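Local coordinates for DsbA family protein (Salmonella typhimurium, PDB 7JVE), which oxidises thiols and isomerises disulfides as a trimer with thioredoxin-like domains, at residues 88-93 and 118-123; 128-133 and 165-170; 232-237 and 249-254. One frame throughout, in Å; residues are numbered along the deposited sequence.

Contact 1: residues 88-93 and 118-123; sequences MFFDYQ and FKEFPI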
ATOM      1  N   MET A  88     -25.303  10.460   0.981  1.00 24.75           N
ATOM      2  CA  MET A  88     -24.332   9.516   0.438  1.00 21.33           C
ATOM      3  C   MET A  88     -23.843   9.972  -0.930  1.00 22.47           C
ATOM      4  O   MET A  88     -24.624  10.040  -1.889  1.00 22.53           O
ATOM      5  CB  MET A  88     -24.901   8.095   0.367  1.00 22.60           C
ATOM      6  CG  MET A  88     -25.452   7.572   1.694  1.00 23.61           C
ATOM      7  SD  MET A  88     -26.638   6.200   1.593  1.00 33.70           S
ATOM      8  CE  MET A  88     -27.997   6.916   0.658  1.00 28.28           C
ATOM      9  N   PHE A  89     -22.548  10.288  -1.000  1.00 21.42           N
ATOM     10  CA  PHE A  89     -21.841  10.557  -2.244  1.00 20.61           C
ATOM     11  C   PHE A  89     -21.252   9.249  -2.772  1.00 22.99           C
ATOM     12  O   PHE A  89     -20.443   8.600  -2.097  1.00 20.53           O
ATOM     13  CB  PHE A  89     -20.748  11.595  -2.010  1.00 21.36           C
ATOM     14  CG  PHE A  89     -21.283  12.954  -1.656  1.00 20.93           C
ATOM     15  CD1 PHE A  89     -21.780  13.205  -0.383  1.00 17.37           C
ATOM     16  CD2 PHE A  89     -21.337  13.969  -2.623  1.00 19.20           C
ATOM     17  CE1 PHE A  89     -22.270  14.468  -0.049  1.00 21.31           C
ATOM     18  CE2 PHE A  89     -21.827  15.227  -2.313  1.00 19.12           C
ATOM     19  CZ  PHE A  89     -22.299  15.491  -1.015  1.00 18.62           C
ATOM     20  N   PHE A  90     -21.663   8.862  -3.975  1.00 19.60           N
ATOM     21  CA  PHE A  90     -21.264   7.588  -4.535  1.00 22.25           C
ATOM     22  C   PHE A  90     -21.249   7.705  -6.053  1.00 21.04           C
ATOM     23  O   PHE A  90     -21.932   8.552  -6.645  1.00 20.63           O
ATOM     24  CB  PHE A  90     -22.212   6.461  -4.109  1.00 20.54           C
ATOM     25  CG  PHE A  90     -23.587   6.625  -4.666  1.00 25.54           C
ATOM     26  CD1 PHE A  90     -24.506   7.451  -4.040  1.00 22.43           C
ATOM     27  CD2 PHE A  90     -23.939   6.021  -5.866  1.00 23.94           C
ATOM     28  CE1 PHE A  90     -25.761   7.634  -4.585  1.00 25.48           C
ATOM     29  CE2 PHE A  90     -25.192   6.192  -6.400  1.00 21.88           C
ATOM     30  CZ  PHE A  90     -26.103   6.996  -5.763  1.00 23.80           C
ATOM     31  N   ASP A  91     -20.434   6.847  -6.661  1.00 20.18           N
ATOM     32  CA  ASP A  91     -20.347   6.645  -8.101  1.00 21.72           C
ATOM     33  C   ASP A  91     -20.746   5.194  -8.356  1.00 22.97           C
ATOM     34  O   ASP A  91     -20.284   4.292  -7.645  1.00 23.43           O
ATOM     35  CB  ASP A  91     -18.910   6.952  -8.569  1.00 21.21           C
ATOM     36  CG  ASP A  91     -18.691   6.790 -10.076  1.00 24.69           C
ATOM     37  OD1 ASP A  91     -19.444   6.056 -10.767  1.00 23.75           O
ATOM     38  OD2 ASP A  91     -17.701   7.402 -10.560  1.00 24.62           O
ATOM     39  N   TYR A  92     -21.629   4.960  -9.332  1.00 19.42           N
ATOM     40  CA  TYR A  92     -22.020   3.581  -9.592  1.00 21.76           C
ATOM     41  C   TYR A  92     -20.835   2.703 -10.004  1.00 26.08           C
ATOM     42  O   TYR A  92     -20.892   1.483  -9.818  1.00 24.36           O
ATOM     43  CB  TYR A  92     -23.113   3.506 -10.656  1.00 19.87           C
ATOM     44  CG  TYR A  92     -24.483   3.883 -10.141  1.00 24.18           C
ATOM     45  CD1 TYR A  92     -25.167   3.056  -9.239  1.00 24.93           C
ATOM     46  CD2 TYR A  92     -25.094   5.062 -10.541  1.00 20.29           C
ATOM     47  CE1 TYR A  92     -26.419   3.393  -8.763  1.00 22.70           C
ATOM     48  CE2 TYR A  92     -26.359   5.417 -10.067  1.00 23.30           C
ATOM     49  CZ  TYR A  92     -27.014   4.582  -9.177  1.00 27.04           C
ATOM     50  OH  TYR A  92     -28.270   4.924  -8.714  1.00 27.69           O
ATOM     51  N   GLN A  93     -19.763   3.278 -10.545  1.00 24.22           N
ATOM     52  CA  GLN A  93     -18.607   2.485 -10.944  1.00 24.09           C
ATOM     53  C   GLN A  93     -17.523   2.430  -9.876  1.00 23.09           C
ATOM     54  O   GLN A  93     -16.467   1.840 -10.103  1.00 27.62           O
ATOM     55  CB  GLN A  93     -18.036   3.017 -12.251  1.00 26.31           C
ATOM     56  CG  GLN A  93     -18.968   2.755 -13.392  1.00 25.52           C
ATOM     57  CD  GLN A  93     -18.299   2.925 -14.717  1.00 31.13           C
ATOM     58  OE1 GLN A  93     -17.686   1.981 -15.236  1.00 33.02           O
ATOM     59  NE2 GLN A  93     -18.408   4.129 -15.293  1.00 24.77           N
ATOM     60  N   PHE A 118     -29.364  10.577  -1.718  1.00 21.63           N
ATOM     61  CA  PHE A 118     -28.457   9.973  -2.690  1.00 22.05           C
ATOM     62  C   PHE A 118     -27.820  11.056  -3.556  1.00 23.00           C
ATOM     63  O   PHE A 118     -28.519  11.758  -4.298  1.00 21.75           O
ATOM     64  CB  PHE A 118     -29.217   8.963  -3.556  1.00 19.97           C
ATOM     65  CG  PHE A 118     -29.687   7.740  -2.787  1.00 21.97           C
ATOM     66  CD1 PHE A 118     -30.840   7.789  -2.020  1.00 23.39           C
ATOM     67  CD2 PHE A 118     -28.955   6.549  -2.822  1.00 22.22           C
ATOM     68  CE1 PHE A 118     -31.276   6.662  -1.298  1.00 26.32           C
ATOM     69  CE2 PHE A 118     -29.377   5.419  -2.114  1.00 21.45           C
ATOM     70  CZ  PHE A 118     -30.536   5.479  -1.343  1.00 27.04           C
ATOM     71  N   LYS A 119     -26.507  11.190  -3.474  1.00 18.76           N
ATOM     72  CA  LYS A 119     -25.782  12.185  -4.275  1.00 20.93           C
ATOM     73  C   LYS A 119     -24.897  11.453  -5.286  1.00 20.21           C
ATOM     74  O   LYS A 119     -23.751  11.121  -4.994  1.00 19.97           O
ATOM     75  CB  LYS A 119     -24.932  13.108  -3.379  1.00 20.01           C
ATOM     76  CG  LYS A 119     -25.712  13.798  -2.297  1.00 18.69           C
ATOM     77  CD  LYS A 119     -26.631  14.860  -2.901  1.00 18.90           C
ATOM     78  CE  LYS A 119     -26.998  15.911  -1.880  1.00 19.88           C
ATOM     79  NZ  LYS A 119     -27.815  17.001  -2.470  1.00 20.10           N
ATOM     80  N   GLU A 120     -25.434  11.222  -6.483  1.00 24.10           N
ATOM     81  CA  GLU A 120     -24.674  10.587  -7.555  1.00 20.19           C
ATOM     82  C   GLU A 120     -23.661  11.570  -8.130  1.00 21.51           C
ATOM     83  O   GLU A 120     -24.016  12.715  -8.434  1.00 21.22           O
ATOM     84  CB  GLU A 120     -25.620  10.120  -8.658  1.00 20.42           C
ATOM     85  CG  GLU A 120     -26.530   8.998  -8.246  1.00 22.01           C
ATOM     86  CD  GLU A 120     -27.637   8.730  -9.249  1.00 24.52           C
ATOM     87  OE1 GLU A 120     -27.333   8.626 -10.446  1.00 22.83           O
ATOM     88  OE2 GLU A 120     -28.810   8.588  -8.835  1.00 29.65           O
ATOM     89  N   PHE A 121     -22.410  11.123  -8.293  1.00 20.91           N
ATOM     90  CA  PHE A 121     -21.361  11.957  -8.863  1.00 23.12           C
ATOM     91  C   PHE A 121     -20.307  11.070  -9.518  1.00 23.46           C
ATOM     92  O   PHE A 121     -20.249   9.862  -9.254  1.00 22.22           O
ATOM     93  CB  PHE A 121     -20.736  12.881  -7.794  1.00 20.02           C
ATOM     94  CG  PHE A 121     -19.686  12.210  -6.908  1.00 21.62           C
ATOM     95  CD1 PHE A 121     -20.021  11.146  -6.090  1.00 22.33           C
ATOM     96  CD2 PHE A 121     -18.380  12.687  -6.864  1.00 26.63           C
ATOM     97  CE1 PHE A 121     -19.060  10.530  -5.252  1.00 22.13           C
ATOM     98  CE2 PHE A 121     -17.416  12.086  -6.035  1.00 27.78           C
ATOM     99  CZ  PHE A 121     -17.761  10.995  -5.229  1.00 23.29           C
ATOM    100  N   PRO A 122     -19.452  11.641 -10.392  1.00 23.16           N
ATOM    101  CA  PRO A 122     -18.437  10.841 -11.092  1.00 22.04           C
ATOM    102  C   PRO A 122     -17.042  11.014 -10.508  1.00 22.04           C
ATOM    103  O   PRO A 122     -16.553  12.147 -10.434  1.00 23.71           O
ATOM    104  CB  PRO A 122     -18.486  11.408 -12.511  1.00 23.31           C
ATOM    105  CG  PRO A 122     -18.998  12.844 -12.320  1.00 23.67           C
ATOM    106  CD  PRO A 122     -19.478  13.018 -10.901  1.00 20.22           C
ATOM    107  N   ILE A 123     -16.379   9.913 -10.135  1.00 22.98           N
ATOM    108  CA  ILE A 123     -15.050  10.016  -9.533  1.00 25.51           C
ATOM    109  C   ILE A 123     -14.040  10.544 -10.545  1.00 26.79           C
ATOM    110  O   ILE A 123     -13.163  11.341 -10.202  1.00 29.07           O
ATOM    111  CB  ILE A 123     -14.613   8.655  -8.965  1.00 27.44           C
ATOM    112  CG1 ILE A 123     -15.466   8.286  -7.762  1.00 21.78           C
ATOM    113  CG2 ILE A 123     -13.119   8.661  -8.603  1.00 25.78           C
ATOM    114  CD1 ILE A 123     -15.103   6.944  -7.194  1.00 27.45           C
TER
HETATM  115  O   HOH W   1     -29.551   6.614 -10.548  1.00 21.09           O
HETATM  116  O   HOH W   2     -22.120   7.868 -10.696  1.00 21.55           O
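Met-88 lays its terminal methyl over the centre of the Phe-118 ring. CE stands 3.5 Å from the Phe-118 ring centroid and 13° off the normal, a CH-pi contact. A bend at the last torsion (chi3 -62°) turns the methyl down onto the face and leaves SD higher above it, a Met-aromatic pair. Met-88 O accepts from Lys-119 N at 2.7 Å. Phe-89 projects from the other face of the sheet, where Lys-119 CB rests over one face of its ring, offset toward the rim and 3.9 Å from the centroid, a CH-pi contact; the lysine amine continues away to Ser-74 OG and Glu-68 O. Three successive parallel bridges, with the axes of 88-90 and 118-120 4.9 Å apart at closest, show neighbouring parallel strands; with helix 95-110 as the crossover they form a beta-alpha-beta unit of the thioredoxin fold. The redox-active pair Cys-94 and Cys-97 lies at the start of that helix. Phe-90 extends the ladder, donating from N to Lys-119 O and receiving Phe-121 N at its own O. Its ring brings CZ within 3.2 Å of Glu-120 CG and sets CE1 at the edge of the Phe-118 ring. Asp-91, beyond the strand, reaches across with its carboxylate: OD2 receives Ile-123 N at 2.9 Å, nearly straight (175°), on the anti side but somewhat out of the carboxylate plane, and also salt-bridges Arg-127. OD1 takes Gln-93 N from above that plane, an Asx turn. Tyr-92 presents the edge of its ring to Glu-120, with CE2 3.4 Å from OE1. Water 1 links Tyr-92 OH to Glu-120 OE2, which is also hydrogen-bonded to Tyr-150 OH.

Contact 2: residues 128-133 and 165-170; sequences WPVSGL and GALTEH
Val-130 fills the tight part of this contact, wedging both methyls against the chain that leads into helix 169-176. Its CG2 comes within 3.3 Å of Leu-167 O and 3.7 Å of Glu-169 N. CG1, anti to the backbone N (chi1 170°), is thereby carried to the leucine side chain and meets CD2 of Leu-167 at 4.0 Å. Nearly one turn further on, Leu-133 points toward the opposing segment and brings CD2 to 3.7 Å from Glu-169 CB and 3.6 Å from Glu-169 O. These carbon contacts do the joining, for no hydrogen bond crosses between the segments. Both belong to the helical part that a DsbA-type protein carries within its thioredoxin fold: the start of helix 128-145 packs on the loop before helix 169-176 and on that helix's first residue. Thr-168 is the N-cap of the latter helix; its side chain caps a backbone N just beyond residue 170 while its own N donates to Asp-171 OD2, consistent with a capping box. On the buried side, Leu-133 continues onto Val-188 of helix 182-193. The outer side is more open to solvent, with Pro-129 and Thr-168 exposed. There Glu-169, extended beyond CG, runs past Leu-133 CD2 and Val-130 CG2 to end beside Pro-129, though the 2.9 Å between its OE2 and Pro-129 CB is doubtfully short.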
ATOM      1  N   TRP A 128     -18.174  10.760 -16.644  1.00 24.08           N
ATOM      2  CA  TRP A 128     -19.309  11.673 -16.776  1.00 21.71           C
ATOM      3  C   TRP A 128     -20.408  11.143 -17.685  1.00 21.96           C
ATOM      4  O   TRP A 128     -21.579  11.199 -17.284  1.00 21.66           O
ATOM      5  CB  TRP A 128     -18.808  13.039 -17.247  1.00 22.61           C
ATOM      6  CG  TRP A 128     -18.178  13.788 -16.151  1.00 28.49           C
ATOM      7  CD1 TRP A 128     -17.218  13.333 -15.293  1.00 29.48           C
ATOM      8  CD2 TRP A 128     -18.449  15.132 -15.774  1.00 29.90           C
ATOM      9  NE1 TRP A 128     -16.872  14.317 -14.413  1.00 27.05           N
ATOM     10  CE2 TRP A 128     -17.621  15.431 -14.677  1.00 29.28           C
ATOM     11  CE3 TRP A 128     -19.312  16.119 -16.260  1.00 35.08           C
ATOM     12  CZ2 TRP A 128     -17.626  16.680 -14.048  1.00 31.87           C
ATOM     13  CZ3 TRP A 128     -19.310  17.370 -15.640  1.00 39.67           C
ATOM     14  CH2 TRP A 128     -18.472  17.633 -14.543  1.00 35.83           C
ATOM     15  N   PRO A 129     -20.128  10.601 -18.876  1.00 22.51           N
ATOM     16  CA  PRO A 129     -21.248  10.095 -19.701  1.00 22.63           C
ATOM     17  C   PRO A 129     -22.058   8.990 -19.022  1.00 22.32           C
ATOM     18  O   PRO A 129     -23.298   9.043 -19.026  1.00 21.43           O
ATOM     19  CB  PRO A 129     -20.546   9.621 -20.989  1.00 25.02           C
ATOM     20  CG  PRO A 129     -19.215  10.356 -21.019  1.00 23.33           C
ATOM     21  CD  PRO A 129     -18.825  10.489 -19.564  1.00 22.31           C
ATOM     22  N   VAL A 130     -21.402   8.011 -18.397  1.00 22.45           N
ATOM     23  CA  VAL A 130     -22.124   6.925 -17.731  1.00 22.24           C
ATOM     24  C   VAL A 130     -22.792   7.410 -16.441  1.00 22.51           C
ATOM     25  O   VAL A 130     -23.971   7.119 -16.194  1.00 23.37           O
ATOM     26  CB  VAL A 130     -21.186   5.726 -17.480  1.00 26.32           C
ATOM     27  CG1 VAL A 130     -21.837   4.709 -16.580  1.00 19.82           C
ATOM     28  CG2 VAL A 130     -20.827   5.071 -18.816  1.00 25.13           C
ATOM     29  N   SER A 131     -22.062   8.146 -15.593  1.00 20.65           N
ATOM     30  CA  SER A 131     -22.683   8.661 -14.371  1.00 22.88           C
ATOM     31  C   SER A 131     -23.863   9.573 -14.694  1.00 23.11           C
ATOM     32  O   SER A 131     -24.922   9.475 -14.063  1.00 20.56           O
ATOM     33  CB  SER A 131     -21.663   9.404 -13.496  1.00 19.27           C
ATOM     34  OG  SER A 131     -20.715   8.510 -12.963  1.00 22.29           O
ATOM     35  N   GLY A 132     -23.698  10.464 -15.678  1.00 20.61           N
ATOM     36  CA  GLY A 132     -24.790  11.355 -16.036  1.00 19.31           C
ATOM     37  C   GLY A 132     -26.004  10.604 -16.544  1.00 21.42           C
ATOM     38  O   GLY A 132     -27.139  10.933 -16.192  1.00 26.11           O
ATOM     39  N   LEU A 133     -25.783   9.602 -17.400  1.00 22.31           N
ATOM     40  CA  LEU A 133     -26.888   8.790 -17.900  1.00 22.06           C
ATOM     41  C   LEU A 133     -27.588   8.057 -16.768  1.00 22.55           C
ATOM     42  O   LEU A 133     -28.819   7.959 -16.756  1.00 21.95           O
ATOM     43  CB  LEU A 133     -26.394   7.780 -18.947  1.00 19.78           C
ATOM     44  CG  LEU A 133     -27.496   6.830 -19.452  1.00 21.34           C
ATOM     45  CD1 LEU A 133     -28.672   7.629 -20.033  1.00 22.78           C
ATOM     46  CD2 LEU A 133     -27.009   5.772 -20.478  1.00 22.44           C
ATOM     47  N   GLY A 165     -14.920   1.279 -14.766  1.00 35.75           N
ATOM     48  CA  GLY A 165     -14.830   1.434 -16.201  1.00 37.21           C
ATOM     49  C   GLY A 165     -15.612   0.409 -16.997  1.00 33.86           C
ATOM     50  O   GLY A 165     -15.824   0.617 -18.197  1.00 35.09           O
ATOM     51  N   ALA A 166     -16.075  -0.673 -16.365  1.00 33.35           N
ATOM     52  CA  ALA A 166     -16.793  -1.726 -17.078  1.00 32.42           C
ATOM     53  C   ALA A 166     -18.275  -1.419 -17.305  1.00 35.99           C
ATOM     54  O   ALA A 166     -18.917  -2.138 -18.084  1.00 38.71           O
ATOM     55  CB  ALA A 166     -16.662  -3.062 -16.327  1.00 28.83           C
ATOM     56  N   LEU A 167     -18.847  -0.409 -16.647  1.00 30.00           N
ATOM     57  CA  LEU A 167     -20.241  -0.034 -16.880  1.00 31.54           C
ATOM     58  C   LEU A 167     -20.339   0.929 -18.064  1.00 28.85           C
ATOM     59  O   LEU A 167     -19.781   2.029 -18.016  1.00 29.16           O
ATOM     60  CB  LEU A 167     -20.847   0.606 -15.635  1.00 27.21           C
ATOM     61  CG  LEU A 167     -22.361   0.779 -15.644  1.00 29.57           C
ATOM     62  CD1 LEU A 167     -23.040  -0.566 -15.761  1.00 31.11           C
ATOM     63  CD2 LEU A 167     -22.830   1.478 -14.378  1.00 30.95           C
ATOM     64  N   THR A 168     -21.055   0.529 -19.113  1.00 29.81           N
ATOM     65  CA  THR A 168     -21.219   1.347 -20.310  1.00 26.43           C
ATOM     66  C   THR A 168     -22.619   1.955 -20.372  1.00 28.13           C
ATOM     67  O   THR A 168     -23.552   1.498 -19.715  1.00 23.16           O
ATOM     68  CB  THR A 168     -20.980   0.528 -21.580  1.00 30.36           C
ATOM     69  OG1 THR A 168     -21.982  -0.489 -21.663  1.00 27.65           O
ATOM     70  CG2 THR A 168     -19.578  -0.083 -21.612  1.00 27.46           C
ATOM     71  N   GLU A 169     -22.764   2.988 -21.211  1.00 28.16           N
ATOM     72  CA  GLU A 169     -24.094   3.552 -21.421  1.00 28.80           C
ATOM     73  C   GLU A 169     -25.046   2.483 -21.929  1.00 25.07           C
ATOM     74  O   GLU A 169     -26.185   2.383 -21.457  1.00 26.74           O
ATOM     75  CB  GLU A 169     -24.053   4.751 -22.374  1.00 24.98           C
ATOM     76  CG  GLU A 169     -23.387   5.924 -21.682  1.00 28.34           C
ATOM     77  CD  GLU A 169     -23.301   7.211 -22.501  1.00 37.21           C
ATOM     78  OE1 GLU A 169     -24.287   7.632 -23.117  1.00 36.31           O
ATOM     79  OE2 GLU A 169     -22.197   7.789 -22.584  1.00 46.57           O
ATOM     80  N   HIS A 170     -24.575   1.637 -22.847  1.00 25.15           N
ATOM     81  CA  HIS A 170     -25.388   0.518 -23.312  1.00 28.55           C
ATOM     82  C   HIS A 170     -25.927  -0.313 -22.153  1.00 29.05           C
ATOM     83  O   HIS A 170     -27.090  -0.728 -22.182  1.00 29.10           O
ATOM     84  CB  HIS A 170     -24.588  -0.377 -24.256  1.00 32.58           C
ATOM     85  CG  HIS A 170     -25.324  -1.618 -24.655  1.00 34.92           C
ATOM     86  ND1 HIS A 170     -26.334  -1.616 -25.600  1.00 40.06           N
ATOM     87  CD2 HIS A 170     -25.223  -2.893 -24.217  1.00 33.19           C
ATOM     88  CE1 HIS A 170     -26.817  -2.839 -25.730  1.00 35.13           C
ATOM     89  NE2 HIS A 170     -26.162  -3.632 -24.902  1.00 40.27           N
TER

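Contact 3: residues 232-237 and 249-254; sequences RVTVIP and IQKAKG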
ATOM      1  N   ARG A 232     -23.220  16.596  16.757  1.00 50.94           N
ATOM      2  CA  ARG A 232     -24.218  15.691  16.187  1.00 46.70           C
ATOM      3  C   ARG A 232     -23.981  15.367  14.714  1.00 38.92           C
ATOM      4  O   ARG A 232     -24.856  14.769  14.080  1.00 36.57           O
ATOM      5  CB  ARG A 232     -25.624  16.270  16.363  1.00 49.45           C
ATOM      6  CG  ARG A 232     -26.072  16.447  17.815  1.00 53.70           C
ATOM      7  CD  ARG A 232     -27.554  16.137  17.973  1.00 52.40           C
ATOM      8  NE  ARG A 232     -28.406  17.254  17.544  1.00 63.82           N
ATOM      9  CZ  ARG A 232     -29.704  17.163  17.229  1.00 65.49           C
ATOM     10  NH1 ARG A 232     -30.347  15.998  17.291  1.00 58.47           N
ATOM     11  NH2 ARG A 232     -30.375  18.251  16.857  1.00 67.07           N
ATOM     12  N   VAL A 233     -22.833  15.732  14.154  1.00 38.00           N
ATOM     13  CA  VAL A 233     -22.534  15.548  12.735  1.00 32.09           C
ATOM     14  C   VAL A 233     -21.360  14.589  12.595  1.00 30.69           C
ATOM     15  O   VAL A 233     -20.379  14.689  13.334  1.00 32.03           O
ATOM     16  CB  VAL A 233     -22.187  16.886  12.059  1.00 28.98           C
ATOM     17  CG1 VAL A 233     -21.890  16.686  10.571  1.00 26.11           C
ATOM     18  CG2 VAL A 233     -23.275  17.923  12.301  1.00 33.10           C
ATOM     19  N   THR A 234     -21.423  13.692  11.624  1.00 29.28           N
ATOM     20  CA  THR A 234     -20.290  12.806  11.415  1.00 29.89           C
ATOM     21  C   THR A 234     -20.051  12.686   9.914  1.00 28.81           C
ATOM     22  O   THR A 234     -21.003  12.488   9.153  1.00 24.80           O
ATOM     23  CB  THR A 234     -20.541  11.423  12.032  1.00 26.81           C
ATOM     24  OG1 THR A 234     -21.079  11.576  13.345  1.00 28.38           O
ATOM     25  CG2 THR A 234     -19.209  10.717  12.199  1.00 24.86           C
ATOM     26  N   VAL A 235     -18.794  12.795   9.489  1.00 25.63           N
ATOM     27  CA  VAL A 235     -18.422  12.631   8.087  1.00 24.36           C
ATOM     28  C   VAL A 235     -17.598  11.356   7.989  1.00 24.40           C
ATOM     29  O   VAL A 235     -16.601  11.201   8.699  1.00 25.79           O
ATOM     30  CB  VAL A 235     -17.653  13.855   7.560  1.00 29.20           C
ATOM     31  CG1 VAL A 235     -17.107  13.606   6.181  1.00 20.84           C
ATOM     32  CG2 VAL A 235     -18.569  15.090   7.555  1.00 26.78           C
ATOM     33  N   ILE A 236     -18.018  10.436   7.129  1.00 25.85           N
ATOM     34  CA  ILE A 236     -17.446   9.094   7.134  1.00 23.10           C
ATOM     35  C   ILE A 236     -17.024   8.662   5.736  1.00 24.57           C
ATOM     36  O   ILE A 236     -17.782   8.853   4.772  1.00 21.32           O
ATOM     37  CB  ILE A 236     -18.445   8.087   7.720  1.00 24.77           C
ATOM     38  CG1 ILE A 236     -19.050   8.649   9.012  1.00 26.94           C
ATOM     39  CG2 ILE A 236     -17.769   6.693   7.886  1.00 28.62           C
ATOM     40  CD1 ILE A 236     -19.879   7.670   9.802  1.00 25.72           C
ATOM     41  N   PRO A 237     -15.853   8.027   5.591  1.00 23.74           N
ATOM     42  CA  PRO A 237     -15.449   7.491   4.281  1.00 23.99           C
ATOM     43  C   PRO A 237     -16.500   6.552   3.692  1.00 21.85           C
ATOM     44  O   PRO A 237     -17.225   5.861   4.410  1.00 19.52           O
ATOM     45  CB  PRO A 237     -14.147   6.742   4.594  1.00 22.26           C
ATOM     46  CG  PRO A 237     -13.625   7.413   5.859  1.00 23.48           C
ATOM     47  CD  PRO A 237     -14.879   7.704   6.644  1.00 24.24           C
ATOM     48  N   ILE A 249     -25.761   7.812  13.156  1.00 35.03           N
ATOM     49  CA  ILE A 249     -27.199   8.076  13.111  1.00 32.91           C
ATOM     50  C   ILE A 249     -27.723   8.393  14.509  1.00 32.71           C
ATOM     51  O   ILE A 249     -28.468   9.355  14.706  1.00 36.02           O
ATOM     52  CB  ILE A 249     -27.941   6.882  12.474  1.00 33.15           C
ATOM     53  CG1 ILE A 249     -27.674   6.832  10.962  1.00 31.02           C
ATOM     54  CG2 ILE A 249     -29.436   6.930  12.767  1.00 31.95           C
ATOM     55  CD1 ILE A 249     -28.103   5.521  10.309  1.00 27.90           C
ATOM     56  N   GLN A 250     -27.330   7.602  15.503  1.00 33.05           N
ATOM     57  CA  GLN A 250     -27.839   7.841  16.853  1.00 38.11           C
ATOM     58  C   GLN A 250     -27.337   9.174  17.398  1.00 39.25           C
ATOM     59  O   GLN A 250     -28.073   9.888  18.087  1.00 40.51           O
ATOM     60  CB  GLN A 250     -27.461   6.679  17.780  1.00 38.89           C
ATOM     61  CG  GLN A 250     -28.041   5.343  17.323  1.00 38.62           C
ATOM     62  CD  GLN A 250     -29.579   5.377  17.222  1.00 43.94           C
ATOM     63  OE1 GLN A 250     -30.156   5.190  16.143  1.00 42.70           O
ATOM     64  NE2 GLN A 250     -30.240   5.613  18.349  1.00 43.65           N
ATOM     65  N   LYS A 251     -26.094   9.532  17.078  1.00 36.45           N
ATOM     66  CA  LYS A 251     -25.557  10.825  17.481  1.00 37.41           C
ATOM     67  C   LYS A 251     -26.312  11.966  16.802  1.00 44.22           C
ATOM     68  O   LYS A 251     -26.526  13.025  17.412  1.00 42.51           O
ATOM     69  CB  LYS A 251     -24.067  10.853  17.149  1.00 40.52           C
ATOM     70  CG  LYS A 251     -23.347  12.171  17.261  1.00 47.76           C
ATOM     71  CD  LYS A 251     -21.851  11.894  17.074  1.00 46.96           C
ATOM     72  CE  LYS A 251     -21.117  13.051  16.415  1.00 46.46           C
ATOM     73  NZ  LYS A 251     -19.739  12.653  15.979  1.00 47.00           N
ATOM     74  N   ALA A 252     -26.745  11.763  15.553  1.00 39.91           N
ATOM     75  CA  ALA A 252     -27.490  12.786  14.838  1.00 38.05           C
ATOM     76  C   ALA A 252     -28.929  12.890  15.317  1.00 44.52           C
ATOM     77  O   ALA A 252     -29.559  13.940  15.134  1.00 42.60           O
ATOM     78  CB  ALA A 252     -27.456  12.514  13.330  1.00 32.96           C
ATOM     79  N   LYS A 253     -29.466  11.835  15.929  1.00 44.86           N
ATOM     80  CA  LYS A 253     -30.793  11.933  16.515  1.00 45.24           C
ATOM     81  C   LYS A 253     -30.770  12.488  17.929  1.00 51.83           C
ATOM     82  O   LYS A 253     -31.700  13.205  18.318  1.00 57.75           O
ATOM     83  CB  LYS A 253     -31.480  10.565  16.505  1.00 47.57           C
ATOM     84  CG  LYS A 253     -31.920  10.145  15.120  1.00 47.94           C
ATOM     85  CD  LYS A 253     -32.852   8.929  15.127  1.00 47.23           C
ATOM     86  CE  LYS A 253     -32.188   7.704  15.679  1.00 45.84           C
ATOM     87  NZ  LYS A 253     -32.513   6.518  14.826  1.00 55.11           N
ATOM     88  N   GLY A 254     -29.729  12.187  18.698  1.00 62.57           N
ATOM     89  CA  GLY A 254     -29.626  12.635  20.073  1.00 68.89           C
ATOM     90  C   GLY A 254     -29.544  14.141  20.232  1.00 75.74           C
ATOM     91  O   GLY A 254     -30.027  14.697  21.224  1.00 81.79           O
TER
HETATM   92  O   HOH W   3     -17.660  14.137  13.823  1.00 27.93           O
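The C-terminal strand and helix of the thioredoxin fold meet here: Arg-232, Val-233 and Thr-234, at the entry to strand 234-237, lie against the last turn of helix 242-253. The backbones are closest at Arg-232 and Ala-252, whose CA atoms are 4.6 Å apart. Ala-252 CA approaches Arg-232 O at 3.4 Å with an angle of 131° at the hydrogen, a CA-H...O contact. The alanine CB touches the same Arg-232 O at 3.5 Å. From this point two long side chains run in opposite senses, one from each segment. Extended first torsions (chi1 170°) carry Lys-251 off the helix and past Arg-232 CA to the strand. Its NZ donates to Thr-234 OG1 at 3.1 Å and weakly to Val-233 O at 3.4 Å, the lysine and threonine side chains crossing at about a right angle. Water 3 donates to Val-233 O at 2.8 Å and weakly accepts from the lysine amine, so this carbonyl has two polar partners. Strand 234-237 is an edge strand within the chain, bonded antiparallel to strand 218-223. Thr-234 and Ile-236 touch helix 242-253; Val-233 and Val-235 pack on helix 37-64, with Thr-234 also touching Gln-55 there, and Val-235 meets Val-163 of a second subunit. Arg-232, bent at chi2 and chi3, goes the other way, along the C-terminal end of the helix: CD lies 3.3 Å from Lys-251 O. This brings its positive group, probably favourably, beside the helix-end carbonyls. Its NH1 is 3.1 Å from Ala-252 O, but at an angle too poor for a hydrogen bond, and at the guanidinium edge sits Lys-253 O.

From the N terminus, contact 1 comes first: it closes the loop around helix 95-110 by pairing strands 84-90 and 115-120 inside the sheet. The chain then enters helix 128-145, and contact 2 closes the next, largely helical excursion by bringing residues 165-170 back to that helix's start. Contact 3 closes last and shortest, joining edge strand 234-237 to the terminal helix. The three loops follow in series; none nests or crosses. Contacts 1 and 2 touch, through Gln-93 OE1 with Leu-167 N and Pro-122 with Trp-128, so the sheet is tied to the helical part. Contacts 1 and 3 both reach the same sheet without touching, their centres about 20 Å apart.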